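Local coordinates for plasmodesmata-located protein 5 (Arabidopsis thaliana, PDB 6GRE) that limits plasmodesmal permeability by regulating callose deposition during salicylic-acid-triggered immune responses, and so modulates cell-to-cell trafficking and supports innate immunity and systemic acquired resistance, at residues A[29-34]-A[45-50]; A[61-66]-A[169-174]; A[93-98]-A[106-111]; A[151-156]-A[175-180]. One frame throughout, in Å; residues are numbered along the deposited sequence. Where two conformers were deposited one is given.

Contact 1: residues A[29-34]-A[45-50]. With NAG (2-acetamido-2-deoxy-beta-D-glucopyranose), chain F.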
loop_
_atom_site.group_PDB
_atom_site.type_symbol
_atom_site.label_atom_id
_atom_site.label_comp_id
_atom_site.label_asym_id
_atom_site.label_seq_id
_atom_site.Cartn_x
_atom_site.Cartn_y
_atom_site.Cartn_z
ATOM N N ASN A 29 9.550 10.827 13.803
ATOM C CA ASN A 29 10.795 10.099 13.652
ATOM C C ASN A 29 10.801 8.880 14.558
ATOM O O ASN A 29 11.270 7.803 14.157
ATOM C CB ASN A 29 12.021 10.990 13.843
ATOM C CG ASN A 29 12.177 11.974 12.710
ATOM O OD1 ASN A 29 11.829 11.667 11.573
ATOM N ND2 ASN A 29 12.686 13.168 12.987
ATOM N N SER A 30 10.247 9.016 15.768
ATOM C CA SER A 30 10.130 7.876 16.672
ATOM C C SER A 30 9.189 6.827 16.077
ATOM O O SER A 30 9.469 5.645 16.170
ATOM C CB SER A 30 9.661 8.268 18.056
ATOM O OG SER A 30 10.388 9.376 18.540
ATOM N N LEU A 31 8.062 7.283 15.504
ATOM C CA LEU A 31 7.072 6.369 14.885
ATOM C C LEU A 31 7.763 5.528 13.805
ATOM O O LEU A 31 7.619 4.294 13.763
ATOM C CB LEU A 31 5.931 7.180 14.275
ATOM C CG LEU A 31 4.986 6.369 13.374
ATOM C CD1 LEU A 31 4.098 5.500 14.232
ATOM C CD2 LEU A 31 4.145 7.271 12.490
ATOM N N LEU A 32 8.495 6.204 12.923
ATOM C CA LEU A 32 9.122 5.542 11.764
ATOM C C LEU A 32 10.157 4.506 12.205
ATOM O O LEU A 32 10.200 3.419 11.638
ATOM C CB LEU A 32 9.741 6.592 10.846
ATOM C CG LEU A 32 8.750 7.546 10.193
ATOM C CD1 LEU A 32 9.468 8.624 9.413
ATOM C CD2 LEU A 32 7.763 6.791 9.309
ATOM N N SER A 33 10.949 4.810 13.241
ATOM C CA SER A 33 11.921 3.861 13.783
ATOM C C SER A 33 11.197 2.635 14.349
ATOM O O SER A 33 11.680 1.490 14.247
ATOM C CB SER A 33 12.782 4.522 14.832
ATOM O OG SER A 33 13.628 5.496 14.238
ATOM N N SER A 34 10.034 2.872 14.949
ATOM C CA SER A 34 9.208 1.806 15.510
ATOM C C SER A 34 8.706 0.853 14.416
ATOM O O SER A 34 8.570 -0.344 14.680
ATOM C CB SER A 34 8.062 2.360 16.271
ATOM O OG SER A 34 8.560 3.021 17.420
ATOM N N ALA A 45 1.355 -3.415 11.278
ATOM C CA ALA A 45 1.091 -2.881 12.606
ATOM C C ALA A 45 0.676 -1.419 12.501
ATOM O O ALA A 45 1.048 -0.736 11.554
ATOM C CB ALA A 45 2.297 -3.043 13.502
ATOM N N ASN A 46 -0.101 -0.959 13.495
ATOM C CA ASN A 46 -0.515 0.422 13.603
ATOM C C ASN A 46 0.023 0.956 14.927
ATOM O O ASN A 46 0.055 0.222 15.900
ATOM C CB ASN A 46 -2.031 0.592 13.528
ATOM C CG ASN A 46 -2.733 0.320 14.845
ATOM O OD1 ASN A 46 -2.744 1.153 15.756
ATOM N ND2 ASN A 46 -3.318 -0.852 14.956
ATOM N N PHE A 47 0.435 2.216 14.937
ATOM C CA PHE A 47 1.086 2.845 16.084
ATOM C C PHE A 47 0.536 4.258 16.254
ATOM O O PHE A 47 0.223 4.925 15.264
ATOM C CB PHE A 47 2.591 2.996 15.865
ATOM C CG PHE A 47 3.356 1.744 15.509
ATOM C CD1 PHE A 47 3.280 1.207 14.234
ATOM C CD2 PHE A 47 4.207 1.144 16.423
ATOM C CE1 PHE A 47 3.984 0.065 13.900
ATOM C CE2 PHE A 47 4.925 0.007 16.085
ATOM C CZ PHE A 47 4.808 -0.531 14.825
ATOM N N THR A 48 0.503 4.729 17.512
ATOM C CA THR A 48 0.277 6.108 17.854
ATOM C C THR A 48 1.474 6.557 18.698
ATOM O O THR A 48 1.871 5.808 19.566
ATOM C CB THR A 48 -1.037 6.278 18.625
ATOM O OG1 THR A 48 -2.067 5.589 17.907
ATOM C CG2 THR A 48 -1.444 7.726 18.797
ATOM N N VAL A 49 2.020 7.745 18.414
ATOM C CA VAL A 49 3.089 8.363 19.220
ATOM C C VAL A 49 2.698 9.803 19.524
ATOM O O VAL A 49 2.480 10.595 18.620
ATOM C CB VAL A 49 4.465 8.300 18.519
ATOM C CG1 VAL A 49 5.547 8.909 19.393
ATOM C CG2 VAL A 49 4.839 6.875 18.140
ATOM N N PRO A 50 2.642 10.182 20.819
ATOM C CA PRO A 50 2.925 9.314 21.948
ATOM C C PRO A 50 1.833 8.262 22.214
ATOM O O PRO A 50 0.703 8.421 21.763
ATOM C CB PRO A 50 3.026 10.257 23.167
ATOM C CG PRO A 50 2.911 11.652 22.586
ATOM C CD PRO A 50 2.179 11.487 21.265
HETATM C C1 NAG F . -4.048 -1.182 16.146
HETATM C C2 NAG F . -5.104 -2.242 15.828
HETATM C C3 NAG F . -5.774 -2.769 17.104
HETATM C C4 NAG F . -4.788 -2.974 18.263
HETATM C C5 NAG F . -3.849 -1.770 18.429
HETATM C C6 NAG F . -2.833 -1.920 19.569
HETATM C C7 NAG F . -6.033 -1.722 13.569
HETATM C C8 NAG F . -7.270 -1.198 12.878
HETATM N N2 NAG F . -6.116 -1.719 14.927
HETATM O O3 NAG F . -6.398 -4.013 16.781
HETATM O O4 NAG F . -5.518 -3.196 19.477
HETATM O O5 NAG F . -3.158 -1.582 17.194
HETATM O O6 NAG F . -1.681 -2.633 19.104
HETATM O O7 NAG F . -5.040 -2.113 12.927
#

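Contact 2: residues A[61-66]-A[169-174]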
loop_
_atom_site.group_PDB
_atom_site.type_symbol
_atom_site.label_atom_id
_atom_site.label_comp_id
_atom_site.label_asym_id
_atom_site.label_seq_id
_atom_site.Cartn_x
_atom_site.Cartn_y
_atom_site.Cartn_z
ATOM N N TYR A 61 0.002 9.224 13.961
ATOM C CA TYR A 61 -0.632 7.942 13.751
ATOM C C TYR A 61 -0.029 7.338 12.488
ATOM O O TYR A 61 0.099 8.017 11.488
ATOM C CB TYR A 61 -2.139 8.105 13.555
ATOM C CG TYR A 61 -2.844 8.811 14.691
ATOM C CD1 TYR A 61 -2.878 10.194 14.744
ATOM C CD2 TYR A 61 -3.475 8.098 15.695
ATOM C CE1 TYR A 61 -3.518 10.856 15.780
ATOM C CE2 TYR A 61 -4.124 8.746 16.738
ATOM C CZ TYR A 61 -4.141 10.131 16.774
ATOM O OH TYR A 61 -4.766 10.770 17.816
ATOM N N GLY A 62 0.270 6.046 12.546
ATOM C CA GLY A 62 0.834 5.449 11.352
ATOM C C GLY A 62 0.654 3.958 11.289
ATOM O O GLY A 62 0.341 3.273 12.276
ATOM N N ILE A 63 0.900 3.452 10.074
ATOM C CA ILE A 63 0.996 2.029 9.834
ATOM C C ILE A 63 2.188 1.747 8.921
ATOM O O ILE A 63 2.631 2.625 8.159
ATOM C CB ILE A 63 -0.292 1.468 9.187
ATOM C CG1 ILE A 63 -0.484 1.996 7.758
ATOM C CG2 ILE A 63 -1.510 1.733 10.051
ATOM C CD1 ILE A 63 -1.545 1.275 6.947
ATOM N N TYR A 64 2.646 0.500 8.956
ATOM C CA TYR A 64 3.335 -0.049 7.791
ATOM C C TYR A 64 2.658 -1.356 7.406
ATOM O O TYR A 64 1.960 -1.980 8.201
ATOM C CB TYR A 64 4.810 -0.330 8.058
ATOM C CG TYR A 64 5.025 -1.494 8.981
ATOM C CD1 TYR A 64 5.005 -1.304 10.356
ATOM C CD2 TYR A 64 5.240 -2.779 8.508
ATOM C CE1 TYR A 64 5.169 -2.362 11.231
ATOM C CE2 TYR A 64 5.410 -3.847 9.373
ATOM C CZ TYR A 64 5.368 -3.641 10.746
ATOM O OH TYR A 64 5.549 -4.675 11.622
ATOM N N GLN A 65 2.857 -1.762 6.154
ATOM C CA GLN A 65 2.359 -3.028 5.709
ATOM C C GLN A 65 3.245 -3.581 4.604
ATOM O O GLN A 65 3.494 -2.927 3.611
ATOM C CB GLN A 65 0.958 -2.909 5.142
ATOM C CG GLN A 65 0.371 -4.269 4.787
ATOM C CD GLN A 65 -1.103 -4.138 4.528
ATOM O OE1 GLN A 65 -1.767 -5.074 4.068
ATOM N NE2 GLN A 65 -1.637 -2.977 4.860
ATOM N N CYS A 66 3.715 -4.803 4.844
ATOM C CA CYS A 66 4.486 -5.557 3.857
ATOM C C CYS A 66 3.548 -6.488 3.090
ATOM O O CYS A 66 2.534 -6.924 3.619
ATOM C CB CYS A 66 5.573 -6.373 4.546
ATOM S SG CYS A 66 6.870 -5.299 5.222
ATOM N N SER A 169 -4.966 -2.323 2.662
ATOM C CA SER A 169 -4.403 -1.806 3.875
ATOM C C SER A 169 -4.967 -2.621 5.054
ATOM O O SER A 169 -6.159 -2.856 5.128
ATOM C CB SER A 169 -4.733 -0.355 3.953
ATOM O OG SER A 169 -4.024 0.303 4.991
ATOM N N GLY A 170 -4.082 -2.956 5.993
ATOM C CA GLY A 170 -4.366 -3.920 7.068
ATOM C C GLY A 170 -5.402 -3.425 8.046
ATOM O O GLY A 170 -5.899 -4.232 8.830
ATOM N N ASP A 171 -5.731 -2.124 8.016
ATOM C CA ASP A 171 -6.695 -1.549 8.942
ATOM C C ASP A 171 -8.137 -1.712 8.462
ATOM O O ASP A 171 -9.064 -1.451 9.241
ATOM C CB ASP A 171 -6.430 -0.065 9.159
ATOM C CG ASP A 171 -6.563 0.719 7.879
ATOM O OD1 ASP A 171 -5.746 0.427 6.945
ATOM O OD2 ASP A 171 -7.497 1.531 7.768
ATOM N N LEU A 172 -8.351 -2.118 7.201
ATOM C CA LEU A 172 -9.690 -2.261 6.658
ATOM C C LEU A 172 -10.324 -3.542 7.206
ATOM O O LEU A 172 -9.647 -4.545 7.357
ATOM C CB LEU A 172 -9.689 -2.355 5.131
ATOM C CG LEU A 172 -9.244 -1.107 4.362
ATOM C CD1 LEU A 172 -9.582 -1.261 2.888
ATOM C CD2 LEU A 172 -9.876 0.132 4.930
ATOM N N SER A 173 -11.642 -3.471 7.397
ATOM C CA SER A 173 -12.411 -4.667 7.737
ATOM C C SER A 173 -12.483 -5.595 6.526
ATOM O O SER A 173 -12.177 -5.218 5.399
ATOM C CB SER A 173 -13.792 -4.321 8.177
ATOM O OG SER A 173 -14.554 -3.847 7.082
ATOM N N THR A 174 -12.971 -6.812 6.751
ATOM C CA THR A 174 -13.181 -7.738 5.652
ATOM C C THR A 174 -14.042 -7.121 4.550
ATOM O O THR A 174 -13.701 -7.191 3.344
ATOM C CB THR A 174 -13.820 -9.051 6.127
ATOM O OG1 THR A 174 -12.952 -9.531 7.138
ATOM C CG2 THR A 174 -13.945 -10.072 5.026
#

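Contact 3: residues A[93-98]-A[106-111]. With NAG (2-acetamido-2-deoxy-beta-D-glucopyranose), chain C.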
loop_
_atom_site.group_PDB
_atom_site.type_symbol
_atom_site.label_atom_id
_atom_site.label_comp_id
_atom_site.label_asym_id
_atom_site.label_seq_id
_atom_site.Cartn_x
_atom_site.Cartn_y
_atom_site.Cartn_z
ATOM N N SER A 93 5.982 17.376 5.814
ATOM C CA SER A 93 4.539 17.161 5.721
ATOM C C SER A 93 4.011 16.464 6.974
ATOM O O SER A 93 4.619 15.521 7.438
ATOM C CB SER A 93 4.199 16.343 4.503
ATOM O OG SER A 93 4.366 17.103 3.323
ATOM N N TYR A 94 2.851 16.900 7.467
ATOM C CA TYR A 94 2.165 16.202 8.528
ATOM C C TYR A 94 1.777 14.791 8.068
ATOM O O TYR A 94 1.867 13.847 8.843
ATOM C CB TYR A 94 0.878 16.906 8.959
ATOM C CG TYR A 94 1.077 18.025 9.954
ATOM C CD1 TYR A 94 1.394 17.750 11.269
ATOM C CD2 TYR A 94 0.887 19.342 9.581
ATOM C CE1 TYR A 94 1.571 18.767 12.199
ATOM C CE2 TYR A 94 1.051 20.368 10.497
ATOM C CZ TYR A 94 1.398 20.079 11.800
ATOM O OH TYR A 94 1.551 21.108 12.693
ATOM N N SER A 95 1.340 14.666 6.803
ATOM C CA SER A 95 0.869 13.379 6.269
ATOM C C SER A 95 1.825 12.889 5.174
ATOM O O SER A 95 2.194 13.635 4.274
ATOM C CB SER A 95 -0.551 13.503 5.758
ATOM O OG SER A 95 -1.347 14.313 6.620
ATOM N N GLY A 96 2.228 11.617 5.262
ATOM C CA GLY A 96 3.101 11.026 4.291
ATOM C C GLY A 96 2.676 9.582 4.047
ATOM O O GLY A 96 2.332 8.858 4.982
ATOM N N PHE A 97 2.705 9.194 2.777
ATOM C CA PHE A 97 2.300 7.870 2.319
ATOM C C PHE A 97 3.299 7.452 1.241
ATOM O O PHE A 97 3.305 8.100 0.193
ATOM C CB PHE A 97 0.843 7.955 1.828
ATOM C CG PHE A 97 0.176 6.668 1.396
ATOM C CD1 PHE A 97 0.770 5.433 1.607
ATOM C CD2 PHE A 97 -1.089 6.686 0.825
ATOM C CE1 PHE A 97 0.167 4.253 1.201
ATOM C CE2 PHE A 97 -1.689 5.501 0.416
ATOM C CZ PHE A 97 -1.080 4.292 0.635
ATOM N N LEU A 98 4.087 6.414 1.499
ATOM C CA LEU A 98 5.039 5.930 0.533
ATOM C C LEU A 98 4.730 4.467 0.228
ATOM O O LEU A 98 4.690 3.640 1.130
ATOM C CB LEU A 98 6.455 6.105 1.080
ATOM C CG LEU A 98 7.583 5.848 0.099
ATOM C CD1 LEU A 98 7.635 6.922 -0.966
ATOM C CD2 LEU A 98 8.904 5.797 0.831
ATOM N N ARG A 106 2.721 4.755 6.125
ATOM C CA ARG A 106 1.740 5.804 6.063
ATOM C C ARG A 106 1.612 6.429 7.450
ATOM O O ARG A 106 1.510 5.706 8.439
ATOM C CB ARG A 106 0.398 5.247 5.578
ATOM C CG ARG A 106 -0.667 6.283 5.265
ATOM C CD ARG A 106 -1.889 5.547 4.730
ATOM N NE ARG A 106 -2.948 6.448 4.304
ATOM C CZ ARG A 106 -3.873 6.138 3.414
ATOM N NH1 ARG A 106 -3.976 4.889 2.999
ATOM N NH2 ARG A 106 -4.674 7.079 2.935
ATOM N N TYR A 107 1.596 7.764 7.475
ATOM C CA TYR A 107 1.423 8.481 8.734
ATOM C C TYR A 107 0.606 9.747 8.500
ATOM O O TYR A 107 0.545 10.276 7.427
ATOM C CB TYR A 107 2.784 8.792 9.350
ATOM C CG TYR A 107 3.739 9.568 8.478
ATOM C CD1 TYR A 107 3.710 10.952 8.420
ATOM C CD2 TYR A 107 4.722 8.919 7.759
ATOM C CE1 TYR A 107 4.607 11.655 7.630
ATOM C CE2 TYR A 107 5.625 9.601 6.975
ATOM C CZ TYR A 107 5.592 10.981 6.935
ATOM O OH TYR A 107 6.520 11.625 6.175
ATOM N N ASP A 108 -0.027 10.217 9.577
ATOM C CA ASP A 108 -0.872 11.356 9.535
ATOM C C ASP A 108 -1.031 11.870 10.967
ATOM O O ASP A 108 -0.662 11.180 11.906
ATOM C CB ASP A 108 -2.222 11.001 8.901
ATOM C CG ASP A 108 -3.002 12.188 8.364
ATOM O OD1 ASP A 108 -2.504 13.321 8.452
ATOM O OD2 ASP A 108 -4.119 11.964 7.865
ATOM N N ASN A 109 -1.604 13.077 11.079
ATOM C CA ASN A 109 -1.800 13.750 12.377
ATOM C C ASN A 109 -3.227 13.520 12.903
ATOM O O ASN A 109 -3.674 14.183 13.810
ATOM C CB ASN A 109 -1.442 15.237 12.266
ATOM C CG ASN A 109 -2.477 16.056 11.532
ATOM O OD1 ASN A 109 -3.151 15.568 10.623
ATOM N ND2 ASN A 109 -2.620 17.308 11.933
ATOM N N LYS A 110 -3.935 12.554 12.317
ATOM C CA LYS A 110 -5.180 12.036 12.825
ATOM C C LYS A 110 -5.241 10.559 12.441
ATOM O O LYS A 110 -4.552 10.133 11.517
ATOM C CB LYS A 110 -6.361 12.807 12.229
ATOM C CG LYS A 110 -6.509 12.661 10.723
ATOM C CD LYS A 110 -7.627 13.478 10.119
ATOM C CE LYS A 110 -7.590 13.471 8.604
ATOM N NZ LYS A 110 -6.289 13.958 8.074
ATOM N N SER A 111 -6.022 9.784 13.174
ATOM C CA SER A 111 -6.168 8.373 12.863
ATOM C C SER A 111 -6.882 8.216 11.516
ATOM O O SER A 111 -7.835 8.924 11.209
ATOM C CB SER A 111 -6.894 7.651 13.936
ATOM O OG SER A 111 -6.957 6.261 13.667
HETATM C C1 NAG C . -3.558 18.238 11.355
HETATM C C2 NAG C . -4.521 18.817 12.388
HETATM C C3 NAG C . -5.469 19.806 11.741
HETATM C C4 NAG C . -4.665 20.866 11.017
HETATM C C5 NAG C . -3.603 20.259 10.088
HETATM C C6 NAG C . -2.622 21.311 9.598
HETATM C C7 NAG C . -5.055 17.334 14.241
HETATM C C8 NAG C . -5.980 16.287 14.774
HETATM N N2 NAG C . -5.325 17.801 13.031
HETATM O O3 NAG C . -6.268 20.392 12.773
HETATM O O4 NAG C . -5.556 21.704 10.264
HETATM O O5 NAG C . -2.808 19.282 10.765
HETATM O O6 NAG C . -1.947 21.916 10.719
HETATM O O7 NAG C . -4.096 17.738 14.895
HETATM O O HOH W 1 6.742 14.186 6.452
#

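Contact 4: residues A[151-156]-A[175-180]. With NA (sodium ion), chain K; EDO (1,2-ethanediol), chain I.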
loop_
_atom_site.group_PDB
_atom_site.type_symbol
_atom_site.label_atom_id
_atom_site.label_comp_id
_atom_site.label_asym_id
_atom_site.label_seq_id
_atom_site.Cartn_x
_atom_site.Cartn_y
_atom_site.Cartn_z
ATOM N N ASP A 151 -9.594 -14.422 -0.789
ATOM C CA ASP A 151 -10.029 -14.098 0.562
ATOM C C ASP A 151 -8.920 -13.343 1.302
ATOM O O ASP A 151 -7.725 -13.501 1.018
ATOM C CB ASP A 151 -10.518 -15.351 1.286
ATOM C CG ASP A 151 -11.921 -15.740 0.844
ATOM O OD1 ASP A 151 -12.362 -15.195 -0.195
ATOM O OD2 ASP A 151 -12.583 -16.548 1.558
ATOM N N GLY A 152 -9.370 -12.483 2.218
ATOM C CA GLY A 152 -8.526 -11.733 3.117
ATOM C C GLY A 152 -7.833 -10.567 2.435
ATOM O O GLY A 152 -8.211 -10.146 1.317
ATOM N N SER A 153 -6.831 -10.033 3.120
ATOM C CA SER A 153 -6.305 -8.729 2.773
ATOM C C SER A 153 -5.130 -8.810 1.804
ATOM O O SER A 153 -4.667 -7.783 1.323
ATOM C CB SER A 153 -5.937 -7.973 4.006
ATOM O OG SER A 153 -7.138 -7.731 4.751
ATOM N N TYR A 154 -4.593 -10.012 1.583
ATOM C CA TYR A 154 -3.502 -10.211 0.621
ATOM C C TYR A 154 -3.857 -11.395 -0.264
ATOM O O TYR A 154 -4.137 -12.492 0.236
ATOM C CB TYR A 154 -2.159 -10.504 1.295
ATOM C CG TYR A 154 -1.036 -10.643 0.311
ATOM C CD1 TYR A 154 -0.617 -9.560 -0.430
ATOM C CD2 TYR A 154 -0.446 -11.876 0.063
ATOM C CE1 TYR A 154 0.381 -9.671 -1.373
ATOM C CE2 TYR A 154 0.592 -11.997 -0.843
ATOM C CZ TYR A 154 0.986 -10.899 -1.591
ATOM O OH TYR A 154 2.017 -10.938 -2.496
ATOM N N ARG A 155 -3.932 -11.175 -1.566
ATOM C CA ARG A 155 -4.440 -12.188 -2.470
ATOM C C ARG A 155 -3.512 -12.286 -3.674
ATOM O O ARG A 155 -3.057 -11.289 -4.189
ATOM C CB ARG A 155 -5.819 -11.811 -2.991
ATOM C CG ARG A 155 -6.820 -11.570 -1.871
ATOM C CD ARG A 155 -8.093 -11.043 -2.435
ATOM N NE ARG A 155 -8.941 -10.573 -1.354
ATOM C CZ ARG A 155 -10.204 -10.259 -1.514
ATOM N NH1 ARG A 155 -10.733 -10.261 -2.722
ATOM N NH2 ARG A 155 -10.908 -9.870 -0.456
ATOM N N THR A 156 -3.239 -13.510 -4.117
ATOM C CA THR A 156 -2.412 -13.701 -5.302
ATOM C C THR A 156 -3.038 -14.793 -6.162
ATOM O O THR A 156 -3.808 -15.626 -5.679
ATOM C CB THR A 156 -0.974 -14.101 -4.988
ATOM O OG1 THR A 156 -0.961 -15.344 -4.271
ATOM C CG2 THR A 156 -0.260 -13.091 -4.124
ATOM N N SER A 175 -15.170 -6.519 4.928
ATOM C CA SER A 175 -16.092 -5.922 4.023
ATOM C C SER A 175 -15.444 -4.738 3.283
ATOM O O SER A 175 -15.604 -4.564 2.088
ATOM C CB SER A 175 -17.341 -5.489 4.766
ATOM O OG SER A 175 -18.186 -4.767 3.901
ATOM N N GLN A 176 -14.774 -3.899 4.070
ATOM C CA GLN A 176 -14.157 -2.693 3.455
ATOM C C GLN A 176 -13.099 -3.121 2.430
ATOM O O GLN A 176 -12.990 -2.549 1.354
ATOM C CB GLN A 176 -13.489 -1.856 4.532
ATOM C CG GLN A 176 -14.490 -1.087 5.385
ATOM C CD GLN A 176 -13.791 -0.371 6.512
ATOM O OE1 GLN A 176 -12.859 -0.889 7.125
ATOM N NE2 GLN A 176 -14.209 0.876 6.744
ATOM N N CYS A 177 -12.346 -4.140 2.804
ATOM C CA CYS A 177 -11.310 -4.675 1.923
ATOM C C CYS A 177 -11.917 -5.173 0.610
ATOM O O CYS A 177 -11.460 -4.802 -0.477
ATOM C CB CYS A 177 -10.549 -5.782 2.617
ATOM S SG CYS A 177 -9.312 -6.569 1.546
ATOM N N GLN A 178 -12.965 -6.004 0.703
ATOM C CA GLN A 178 -13.582 -6.495 -0.495
ATOM C C GLN A 178 -14.152 -5.359 -1.360
ATOM O O GLN A 178 -14.104 -5.418 -2.594
ATOM C CB GLN A 178 -14.647 -7.551 -0.167
ATOM C CG GLN A 178 -15.300 -8.090 -1.415
ATOM C CD GLN A 178 -14.346 -8.858 -2.308
ATOM O OE1 GLN A 178 -13.360 -9.394 -1.825
ATOM N NE2 GLN A 178 -14.713 -9.039 -3.565
ATOM N N ASP A 179 -14.738 -4.329 -0.732
ATOM C CA ASP A 179 -15.296 -3.206 -1.438
ATOM C C ASP A 179 -14.170 -2.468 -2.185
ATOM O O ASP A 179 -14.327 -2.150 -3.366
ATOM C CB ASP A 179 -16.036 -2.283 -0.472
ATOM C CG ASP A 179 -16.782 -1.145 -1.135
ATOM O OD1 ASP A 179 -17.162 -1.280 -2.302
ATOM O OD2 ASP A 179 -16.994 -0.123 -0.445
ATOM N N CYS A 180 -13.067 -2.193 -1.474
ATOM C CA CYS A 180 -11.943 -1.492 -2.100
ATOM C C CYS A 180 -11.422 -2.325 -3.293
ATOM O O CYS A 180 -11.215 -1.815 -4.391
ATOM C CB CYS A 180 -10.887 -1.210 -1.050
ATOM S SG CYS A 180 -9.641 -0.033 -1.631
HETATM NA NA NA K . 3.220 -13.137 -3.346
HETATM C C1 EDO I . -17.021 1.546 4.875
HETATM O O1 EDO I . -16.587 2.270 5.988
HETATM C C2 EDO I . -17.996 2.389 4.092
HETATM O O2 EDO I . -17.537 2.447 2.744
#

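Contact 1: residues A[29-34]-A[45-50]
F47 meets L31 and S34 across this helix-on-strand contact, and its atoms can be followed outward in the conformer described, one of two modelled. CB meets the tip of L31 first, at 3.3 Å from CD1. One bond further on, F47 CG is still only 4.0 Å from the same methyl, which reaches the ring obliquely. With CG beside the backbone N and anti to the carbonyl carbon (chi1 -54°), the ring rises from the strand toward the helix. Its far side then reaches S34: CE2 lies 3.9 Å from S34 CB, and CZ comes to 3.8 Å from S34 O. F35 of the same helix adds a second ring against F47.

Two residues along the strand, V49 CG2 packs 4.0 Å from L31 CB. The S34 hydroxyl is turned back into its own helix, where OG and the backbone N both bond S30 O, from opposite faces of that carbonyl. N46 points away from the helix and bears an N-linked sugar on ND2. The short segment axes run 8.5 Å apart at 153°. This is helix 23-38 lying roughly antiparallel over edge strand 44-49, the helix-on-sheet layering of the Gnk2-type DUF26 fold.

Contact 2: residues A[61-66]-A[169-174]
I63 and Q65, two residues apart on strand 60-66, both point toward the loop at 169-174, while Y64 between them turns to the helix-covered side of the sheet. I63 sets CG1 between its backbone N and carbonyl carbon (chi1 68°), and this brings CD1 to 3.3 Å from S169 OG. The same methyl is 4.3 Å from D171 OD1. Q65, in the conformer described, is extended instead, CG anti to the backbone N, and lays its amide end by the S169-G170 peptide, CD 3.5 Å from G170 N.

S169 OG donates to D171 OD1 at 2.6 Å, nearly along the C-O axis of the carboxylate, and L172 N bonds S169 O at 3.1 Å to close a type I turn. D171 has further partners through OD2, a salt bridge to K204 and a bond from G114 N, which would favour its charged form. It also touches the sugar carried by N46. S173 OG caps Q176 N at the start of helix 174-192, and Q176 OE1 accepts from S173 N in return, a capping box. A strand of the first Gnk2-homologous region thus packs on a loop of the second: a buried interdomain contact of the tandem DUF26 ectodomain.

Contact 3: residues A[93-98]-A[106-111]
S93 meets Y107 through its carbonyl, which lies at the edge of the tyrosine ring and near its plane. A water bridges the two, donating to S93 O at 2.7 Å and accepting from Y107 OH at 2.6 Å. Y94 turns its ring obliquely across N109: CD1 is 3.9 Å from N109 CB, and N109 ND2 stands over one face, near the rim. That nitrogen carries an N-linked sugar, whose ring oxygen O5 lies over the same side of Y94.

The S95 hydroxyl meets the D108 carboxylate; the modelled OG-OD1 separation is too short to trust, and S95 has a second conformer. D108 OD2 also takes a salt bridge from K110 NZ.

G96 opens the ladder of a beta hairpin, strands 96-99 and 103-108, within the five-stranded antiparallel sheet of the first DUF26 domain. It forms a hydrogen-bonded pair with Y107: G96 N donates to Y107 O at 3.1 Å and Y107 N to G96 O at 2.8 Å. Lacking a side chain, G96 lets the Y107 ring fold over it, with CA 3.8 Å from the ring centroid.

F97, in the conformer described, forms a non-hydrogen-bonded pair with R106 on the other face of the sheet. The extended arginine lays CD over the ring centre and its guanidinium flat on the ring, planes 17° apart and centres separated by 4.2 Å. R106 NH2 bonds S203 of the second domain.

Contact 4: residues A[151-156]-A[175-180]
The R155 guanidinium and the Q178 amide are nearly coplanar, their planes 16° apart. D151 N lies over one face of the guanidinium, while G152 and Q178 occupy its edges. The setting is the second DUF26 domain, where edge strand 154-159 and the turn before it meet helix 174-192 of the helical layer.

Two edges of the arginine are used differently. End-on, NH1 and NH2 converge on one acceptor, Q178 OE1, at 2.9 and 2.8 Å, and both bonds lie in the guanidinium plane. Side-on, NE and NH2 share G152 O, with the NE bond the straighter at 166° and 2.8 Å long. NH2 therefore serves both acceptors, and NH1 additionally reaches L147 O. Five bonds in all fix the rotation of the group. R155 is extended from CG to NE, which carries the charge from the strand to the helix; Q178 bends at chi2 (65°) to bring its oxygen back, while its NE2 bonds G148 O.

Beside this polar bridge, C177 SG packs 3.7 Å from G152 O and 3.9 Å from S153 CA. The sulfur is held there by its disulfide to C168, on the strand next to 154-159. Y154 points away from the helix, and its ring meets a sodium ion at the edge, in plane: OH binds the metal at 2.6 Å, and D69 OD2 of the first domain binds the same ion.

In the fold
Contacts 1 and 3 lie in the first DUF26 domain, their centres 11 Å apart, and share one five-stranded sheet; L31 packs on Y107. Strand 60-66 of contact 2 sits between their strands, pairing with 44-49 on one side and 103-108 on the other. Its partner loop belongs to the second domain, where L172 packs on C177 and C180 of contact 4; the centres of contacts 2 and 4 are 12 Å apart. Along the chain, contact 1 comes first, contact 3 falls between the segments of contact 2, and contacts 2 and 4 interleave. Contact 2 is thus one meeting place of the two similarly built domains, alongside R106 with S203 and the sodium ion held between D69 and Y154.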